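Local coordinates for CRP-like protein Clp (Xanthomonas campestris pv. campestris, PDB 3IWZ) that globally regulates virulence-factor genes by binding DNA as a homodimer, activating or repressing transcription, with c-di-GMP binding apparently abolishing its hold on DNA, at residues Glu28-His33 / Gly53-Val58; Val86-Leu91 / Tyr135-Gln140; Asp170-Pro175 / Val224-Thr229. One frame throughout, in Å; residues are numbered along the deposited sequence.

Contact 1 (Glu28-His33 / Gly53-Val58); sequences ERFLAH and GTLYYV
F30 and L31, on the last turn of helix 24-32, meet Y57 and L55 on strand 54-58 and so lay the N-terminal helix against the beta roll of the cyclic nucleotide-binding fold. The F30 ring turns its edge to the strand: CE2 of F30 lies 4.0 Å from CB of Y57, which stands close to the plane of that ring. At the neighbouring corner of the same ring, CZ of F30 comes to 4.4 Å from CD1 of L55. With CG swung anti to the backbone N (chi1 166°), F30 stretches straight from the helix to the strand. L31 joins F30 on the same side of the Y57 ring, its CD2 methyl 4.0 Å from CD2 of the tyrosine, and the side chains of L31 and Y57 run at about a right angle to each other.

Because L55 and Y57 are two residues apart on the strand, both point to the helix, while the CB of Y56 between them points away from it. The backbones stay well separated, the axes of segments 28-32 and 54-58 passing 11.3 Å apart at 133°, and hydrophobic side chains span the gap without a hydrogen bond between the segments.

In the next shell, L118 of helix 115-122 packs on both F30 and L55, closing a small apolar cluster, and the ring of F85 meets that of Y57 edge-to-face. Strand 54-58 is itself held by backbone hydrogen bonds of L55 to I113 and of Y57 to A111. On the far side of the helix R29 forms a salt bridge with D129. Where the helix ends, the imidazole of H33 folds back on the final turn, its ND1 donating to O of R29 at 3.1 Å with a bent N-H...O angle of 139°.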
# COMPACT_ATOMS: atom_id res chain seq x y z
N GLU D 28 0.52 20.66 18.08
CA GLU D 28 -0.35 21.19 19.13
C GLU D 28 -1.50 22.00 18.56
O GLU D 28 -2.64 21.86 19.01
CB GLU D 28 0.45 22.03 20.12
CG GLU D 28 1.50 21.22 20.86
CD GLU D 28 0.95 19.90 21.36
OE1 GLU D 28 1.68 18.88 21.26
OE2 GLU D 28 -0.19 19.88 21.86
N ARG D 29 -1.22 22.86 17.59
CA ARG D 29 -2.28 23.67 17.00
C ARG D 29 -3.27 22.74 16.33
O ARG D 29 -4.47 22.98 16.36
CB ARG D 29 -1.72 24.65 15.98
CG ARG D 29 -0.93 25.78 16.60
CD ARG D 29 -0.70 26.88 15.59
NE ARG D 29 0.23 26.49 14.54
CZ ARG D 29 1.52 26.25 14.76
NH1 ARG D 29 2.31 25.89 13.75
NH2 ARG D 29 2.01 26.37 15.98
N PHE D 30 -2.76 21.68 15.72
CA PHE D 30 -3.62 20.72 15.05
C PHE D 30 -4.54 20.05 16.07
O PHE D 30 -5.72 19.81 15.79
CB PHE D 30 -2.80 19.66 14.33
CG PHE D 30 -3.60 18.48 13.90
CD1 PHE D 30 -4.51 18.58 12.86
CD2 PHE D 30 -3.48 17.26 14.57
CE1 PHE D 30 -5.31 17.50 12.49
CE2 PHE D 30 -4.28 16.17 14.21
CZ PHE D 30 -5.19 16.29 13.16
N LEU D 31 -4.01 19.75 17.25
CA LEU D 31 -4.78 19.10 18.30
C LEU D 31 -5.75 20.06 18.99
O LEU D 31 -6.78 19.64 19.52
CB LEU D 31 -3.84 18.48 19.34
CG LEU D 31 -2.86 17.40 18.86
CD1 LEU D 31 -2.10 16.86 20.06
CD2 LEU D 31 -3.62 16.28 18.15
N ALA D 32 -5.43 21.34 18.96
CA ALA D 32 -6.28 22.35 19.59
C ALA D 32 -7.71 22.27 19.08
O ALA D 32 -8.64 22.70 19.76
CB ALA D 32 -5.70 23.75 19.36
N HIS D 33 -7.90 21.74 17.87
CA HIS D 33 -9.23 21.63 17.28
C HIS D 33 -9.74 20.19 17.29
O HIS D 33 -10.81 19.90 16.75
CB HIS D 33 -9.23 22.12 15.82
CG HIS D 33 -8.72 23.52 15.64
ND1 HIS D 33 -7.37 23.81 15.52
CD2 HIS D 33 -9.37 24.70 15.54
CE1 HIS D 33 -7.22 25.11 15.35
NE2 HIS D 33 -8.42 25.68 15.36
N GLY D 53 -15.86 9.95 7.95
CA GLY D 53 -15.82 11.40 7.89
C GLY D 53 -14.87 11.90 8.95
O GLY D 53 -14.84 13.09 9.26
N THR D 54 -14.08 10.98 9.49
CA THR D 54 -13.14 11.31 10.56
C THR D 54 -11.70 10.83 10.36
O THR D 54 -11.45 9.76 9.83
CB THR D 54 -13.66 10.74 11.89
OG1 THR D 54 -14.94 11.31 12.19
CG2 THR D 54 -12.70 11.05 13.03
N LEU D 55 -10.77 11.65 10.81
CA LEU D 55 -9.36 11.32 10.71
C LEU D 55 -8.92 11.08 12.15
O LEU D 55 -9.45 11.69 13.07
CB LEU D 55 -8.59 12.52 10.14
CG LEU D 55 -7.20 12.39 9.51
CD1 LEU D 55 -6.39 13.63 9.90
CD2 LEU D 55 -6.50 11.14 9.98
N TYR D 56 -7.97 10.17 12.35
CA TYR D 56 -7.48 9.90 13.69
C TYR D 56 -5.99 10.14 13.77
O TYR D 56 -5.26 9.88 12.82
CB TYR D 56 -7.78 8.47 14.09
CG TYR D 56 -9.24 8.18 14.32
CD1 TYR D 56 -9.88 8.60 15.49
CD2 TYR D 56 -9.97 7.46 13.39
CE1 TYR D 56 -11.20 8.30 15.72
CE2 TYR D 56 -11.31 7.16 13.61
CZ TYR D 56 -11.92 7.58 14.78
OH TYR D 56 -13.23 7.27 15.01
N TYR D 57 -5.55 10.65 14.92
CA TYR D 57 -4.14 10.89 15.19
C TYR D 57 -3.85 10.14 16.48
O TYR D 57 -4.47 10.42 17.51
CB TYR D 57 -3.89 12.38 15.38
CG TYR D 57 -2.47 12.70 15.80
CD1 TYR D 57 -1.48 12.94 14.86
CD2 TYR D 57 -2.13 12.74 17.15
CE1 TYR D 57 -0.17 13.22 15.25
CE2 TYR D 57 -0.83 13.02 17.55
CZ TYR D 57 0.14 13.26 16.60
OH TYR D 57 1.43 13.54 17.00
N VAL D 58 -2.94 9.18 16.42
CA VAL D 58 -2.57 8.38 17.59
C VAL D 58 -1.70 9.20 18.54
O VAL D 58 -0.53 9.45 18.26
CB VAL D 58 -1.77 7.12 17.20
CG1 VAL D 58 -1.50 6.28 18.44
CG2 VAL D 58 -2.52 6.31 16.16

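Contact 2 (Val86-Leu91 / Tyr135-Gln140); sequences VGEMGL and YAIGVQ
I137 is the residue of helix 130-157 that touches the loop 86-91, meeting E88 and L91. Along the helix, Y135 comes first and looks elsewhere: its hydroxyl is hydrogen-bonded to O of L91 of the second subunit, and the reciprocal bond reaches L91 here. A136 then packs on L22. I137 turns to the loop and divides its two branches. The CG1 branch is fully extended (chi2 179°), carrying CD1 to 4.2 Å from CD2 of L91, and these two side chains cross at about a right angle. The other branch ends in CG2, which lies 4.3 Å from CG of E88, so the aliphatic part of the glutamate does the touching. Its carboxylate turns away from I137, and OE1 makes a long, weak ion pair with R144. V139 faces I93 of the second subunit, and Q140 packs on F85. The glycine-glutamate loop that follows strand 85-86 and rests on a long dimerisation helix is consistent with the phosphate-binding cassette and central helix of the CRP family, the elements that in CRP itself bring bound cAMP up to the dimer helix.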
# COMPACT_ATOMS: atom_id res chain seq x y z
N VAL D 86 -4.23 7.86 11.25
CA VAL D 86 -4.91 6.65 10.78
C VAL D 86 -6.33 7.03 10.37
O VAL D 86 -6.84 8.07 10.78
CB VAL D 86 -4.87 5.53 11.85
CG1 VAL D 86 -3.45 5.06 12.04
CG2 VAL D 86 -5.41 6.04 13.17
N GLY D 87 -6.94 6.19 9.53
CA GLY D 87 -8.27 6.48 9.03
C GLY D 87 -8.24 7.72 8.14
O GLY D 87 -9.21 8.48 8.04
N GLU D 88 -7.12 7.92 7.47
CA GLU D 88 -6.96 9.09 6.62
C GLU D 88 -7.43 8.95 5.18
O GLU D 88 -7.53 9.95 4.48
CB GLU D 88 -5.49 9.52 6.60
CG GLU D 88 -4.58 8.67 5.72
CD GLU D 88 -4.67 7.18 6.01
OE1 GLU D 88 -4.88 6.77 7.19
OE2 GLU D 88 -4.52 6.41 5.05
N MET D 89 -7.74 7.73 4.75
CA MET D 89 -8.15 7.52 3.36
C MET D 89 -9.26 8.45 2.85
O MET D 89 -9.11 9.06 1.79
CB MET D 89 -8.57 6.07 3.13
CG MET D 89 -8.64 5.71 1.64
SD MET D 89 -9.13 4.00 1.30
CE MET D 89 -10.89 4.20 1.06
N GLY D 90 -10.36 8.54 3.59
CA GLY D 90 -11.45 9.40 3.19
C GLY D 90 -11.06 10.86 2.98
O GLY D 90 -11.78 11.61 2.33
N LEU D 91 -9.93 11.27 3.53
CA LEU D 91 -9.47 12.64 3.37
C LEU D 91 -8.88 12.85 1.97
O LEU D 91 -8.61 13.98 1.55
CB LEU D 91 -8.40 12.97 4.41
CG LEU D 91 -7.69 14.31 4.27
CD1 LEU D 91 -8.70 15.43 4.46
CD2 LEU D 91 -6.57 14.41 5.31
N TYR D 135 2.44 16.76 4.04
CA TYR D 135 3.72 16.09 3.82
C TYR D 135 3.92 14.97 4.84
O TYR D 135 4.38 13.89 4.49
CB TYR D 135 4.87 17.10 3.92
CG TYR D 135 6.23 16.48 3.70
CD1 TYR D 135 6.65 16.10 2.43
CD2 TYR D 135 7.08 16.22 4.78
CE1 TYR D 135 7.88 15.47 2.24
CE2 TYR D 135 8.31 15.59 4.60
CZ TYR D 135 8.70 15.22 3.32
OH TYR D 135 9.89 14.56 3.14
N ALA D 136 3.59 15.24 6.10
CA ALA D 136 3.73 14.21 7.13
C ALA D 136 2.87 13.00 6.75
O ALA D 136 3.32 11.86 6.83
CB ALA D 136 3.32 14.74 8.49
N ILE D 137 1.63 13.26 6.35
CA ILE D 137 0.73 12.18 5.96
C ILE D 137 1.32 11.48 4.75
O ILE D 137 1.21 10.26 4.61
CB ILE D 137 -0.68 12.72 5.64
CG1 ILE D 137 -1.33 13.27 6.92
CG2 ILE D 137 -1.54 11.63 5.01
CD1 ILE D 137 -2.69 13.86 6.73
N GLY D 138 1.96 12.25 3.88
CA GLY D 138 2.59 11.66 2.71
C GLY D 138 3.66 10.67 3.14
O GLY D 138 3.76 9.56 2.61
N VAL D 139 4.48 11.08 4.10
CA VAL D 139 5.54 10.22 4.63
C VAL D 139 4.94 8.91 5.15
O VAL D 139 5.47 7.82 4.89
CB VAL D 139 6.28 10.90 5.79
CG1 VAL D 139 7.15 9.88 6.53
CG2 VAL D 139 7.13 12.07 5.26
N GLN D 140 3.84 9.02 5.89
CA GLN D 140 3.22 7.84 6.46
C GLN D 140 2.57 6.96 5.40
O GLN D 140 2.64 5.74 5.50
CB GLN D 140 2.22 8.24 7.55
CG GLN D 140 2.91 8.94 8.73
CD GLN D 140 1.97 9.33 9.86
OE1 GLN D 140 2.38 10.02 10.81
NE2 GLN D 140 0.72 8.91 9.79

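Contact 3 (Asp170-Pro175 / Val224-Thr229); sequences DLSKEP and VVLYGT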
# COMPACT_ATOMS: atom_id res chain seq x y z
N ASP D 170 11.10 -9.62 12.67
CA ASP D 170 10.72 -8.21 12.59
C ASP D 170 10.27 -7.72 13.97
O ASP D 170 10.53 -6.59 14.36
CB ASP D 170 9.59 -8.02 11.57
CG ASP D 170 9.33 -6.55 11.24
OD1 ASP D 170 10.28 -5.86 10.82
OD2 ASP D 170 8.17 -6.10 11.40
N LEU D 171 9.61 -8.61 14.70
CA LEU D 171 9.12 -8.27 16.03
C LEU D 171 10.25 -8.25 17.05
O LEU D 171 10.18 -7.54 18.05
CB LEU D 171 8.04 -9.26 16.46
CG LEU D 171 6.82 -9.25 15.54
CD1 LEU D 171 5.93 -10.45 15.85
CD2 LEU D 171 6.07 -7.93 15.71
N SER D 172 11.28 -9.05 16.81
CA SER D 172 12.42 -9.11 17.73
C SER D 172 13.04 -7.74 17.82
O SER D 172 13.71 -7.41 18.79
CB SER D 172 13.47 -10.11 17.24
OG SER D 172 12.97 -11.43 17.30
N LYS D 173 12.82 -6.94 16.77
CA LYS D 173 13.36 -5.59 16.70
C LYS D 173 12.30 -4.59 17.14
O LYS D 173 12.51 -3.38 17.10
CB LYS D 173 13.82 -5.29 15.28
N GLU D 174 11.15 -5.11 17.57
CA GLU D 174 10.08 -4.25 18.03
C GLU D 174 10.43 -3.80 19.44
O GLU D 174 10.92 -4.60 20.26
CB GLU D 174 8.75 -5.00 18.02
N PRO D 175 10.21 -2.51 19.76
CA PRO D 175 10.52 -2.00 21.09
C PRO D 175 9.94 -2.88 22.20
O PRO D 175 10.41 -2.86 23.33
CB PRO D 175 9.89 -0.61 21.06
CG PRO D 175 10.09 -0.19 19.64
CD PRO D 175 9.68 -1.45 18.89
N VAL D 224 6.51 -16.11 22.82
CA VAL D 224 7.47 -16.86 22.01
C VAL D 224 8.89 -16.42 22.30
O VAL D 224 9.22 -15.23 22.19
CB VAL D 224 7.21 -16.64 20.50
CG1 VAL D 224 8.30 -17.33 19.68
CG2 VAL D 224 5.84 -17.17 20.13
N VAL D 225 9.75 -17.37 22.65
CA VAL D 225 11.14 -17.03 22.94
C VAL D 225 12.00 -17.46 21.76
O VAL D 225 12.41 -18.61 21.67
CB VAL D 225 11.63 -17.74 24.22
CG1 VAL D 225 12.97 -17.14 24.65
CG2 VAL D 225 10.61 -17.60 25.34
N LEU D 226 12.25 -16.53 20.85
CA LEU D 226 13.05 -16.80 19.67
C LEU D 226 14.51 -16.93 20.04
O LEU D 226 15.15 -15.94 20.41
CB LEU D 226 12.91 -15.66 18.65
CG LEU D 226 13.72 -15.81 17.35
CD1 LEU D 226 13.01 -16.78 16.40
CD2 LEU D 226 13.87 -14.45 16.68
N TYR D 227 15.05 -18.14 19.96
CA TYR D 227 16.45 -18.37 20.28
C TYR D 227 17.32 -17.55 19.34
O TYR D 227 16.98 -17.35 18.17
CB TYR D 227 16.80 -19.85 20.13
CG TYR D 227 16.01 -20.77 21.04
CD1 TYR D 227 15.93 -22.14 20.78
CD2 TYR D 227 15.33 -20.26 22.15
CE1 TYR D 227 15.18 -22.98 21.61
CE2 TYR D 227 14.59 -21.09 22.98
CZ TYR D 227 14.52 -22.45 22.70
OH TYR D 227 13.78 -23.27 23.52
N GLY D 228 18.44 -17.07 19.86
CA GLY D 228 19.34 -16.29 19.05
C GLY D 228 19.10 -14.80 19.15
O GLY D 228 19.39 -14.19 20.19
N THR D 229 18.56 -14.22 18.08
CA THR D 229 18.29 -12.78 18.03
C THR D 229 17.00 -12.37 18.72
O THR D 229 16.25 -13.26 19.18
CB THR D 229 18.26 -12.28 16.56
OG1 THR D 229 17.13 -12.85 15.88
CG2 THR D 229 19.54 -12.69 15.82
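A small, partly buried contact joins S172, at the end of helix 160-172, to L226 and T229 on the last strand and C-terminal tail of the chain, within the winged-helix DNA-binding domain of the CRP family. Strand 223-227 pairs with 217-220 to form the hairpin after the predicted helix-turn-helix, and it also pairs with 183-186; the contact thus ties the first helix of the domain to an inner strand of its small antiparallel sheet.

The meeting is almost a single point. OG of S172 lies 3.2 Å from CD2 of L226, a tight approach of a hydroxyl to a methyl and not a polar bond. The hydroxyl has its partner elsewhere: it is hydrogen-bonded to O of L168, one turn back in its own helix. Its first torsion places OG beside the backbone N (chi1 -67°), a position that suits this bond back along the helix. L226 in turn extends its CG anti to the backbone N, which carries the isobutyl group out to the serine.

Beyond the strand the chain bends back at G228, whose positive phi (94°) is one that glycine readily adopts. The turn brings T229 near the helix, with its CA 6.9 Å from CA of S172, although O of T229 remains 4.2 Å from OG of S172. A weak hydrogen bond between OG1 of T229 and ND1 of H169 gives the tail a second link with the helix. L186, on strand 183-186, touches both S172 and L171, so the same sheet also packs on the helix end. There the chain leaves the helix through a turn in which N of E174 binds O of L171 at 2.7 Å.

In the fold
The three contacts follow one another along the chain without interleaving. Contacts 1 and 2 belong to the N-terminal nucleotide-binding domain, with centres 12 Å apart, and they share a sheet: strands 54-58 and 85-86 are neighbours, joined by a probable hydrogen bond from N of V86 to O of Y56 at 2.8 Å, while L55 packs on E88. Contact 3 lies in the DNA-binding domain on the opposite side of the chain's centre, with its centre 34 Å from contact 1 and 29 Å from contact 2. Helix 130-157, used by contact 2, leads directly into helix 160-172 of contact 3, a covalent route from ligand-binding domain to DNA-binding domain.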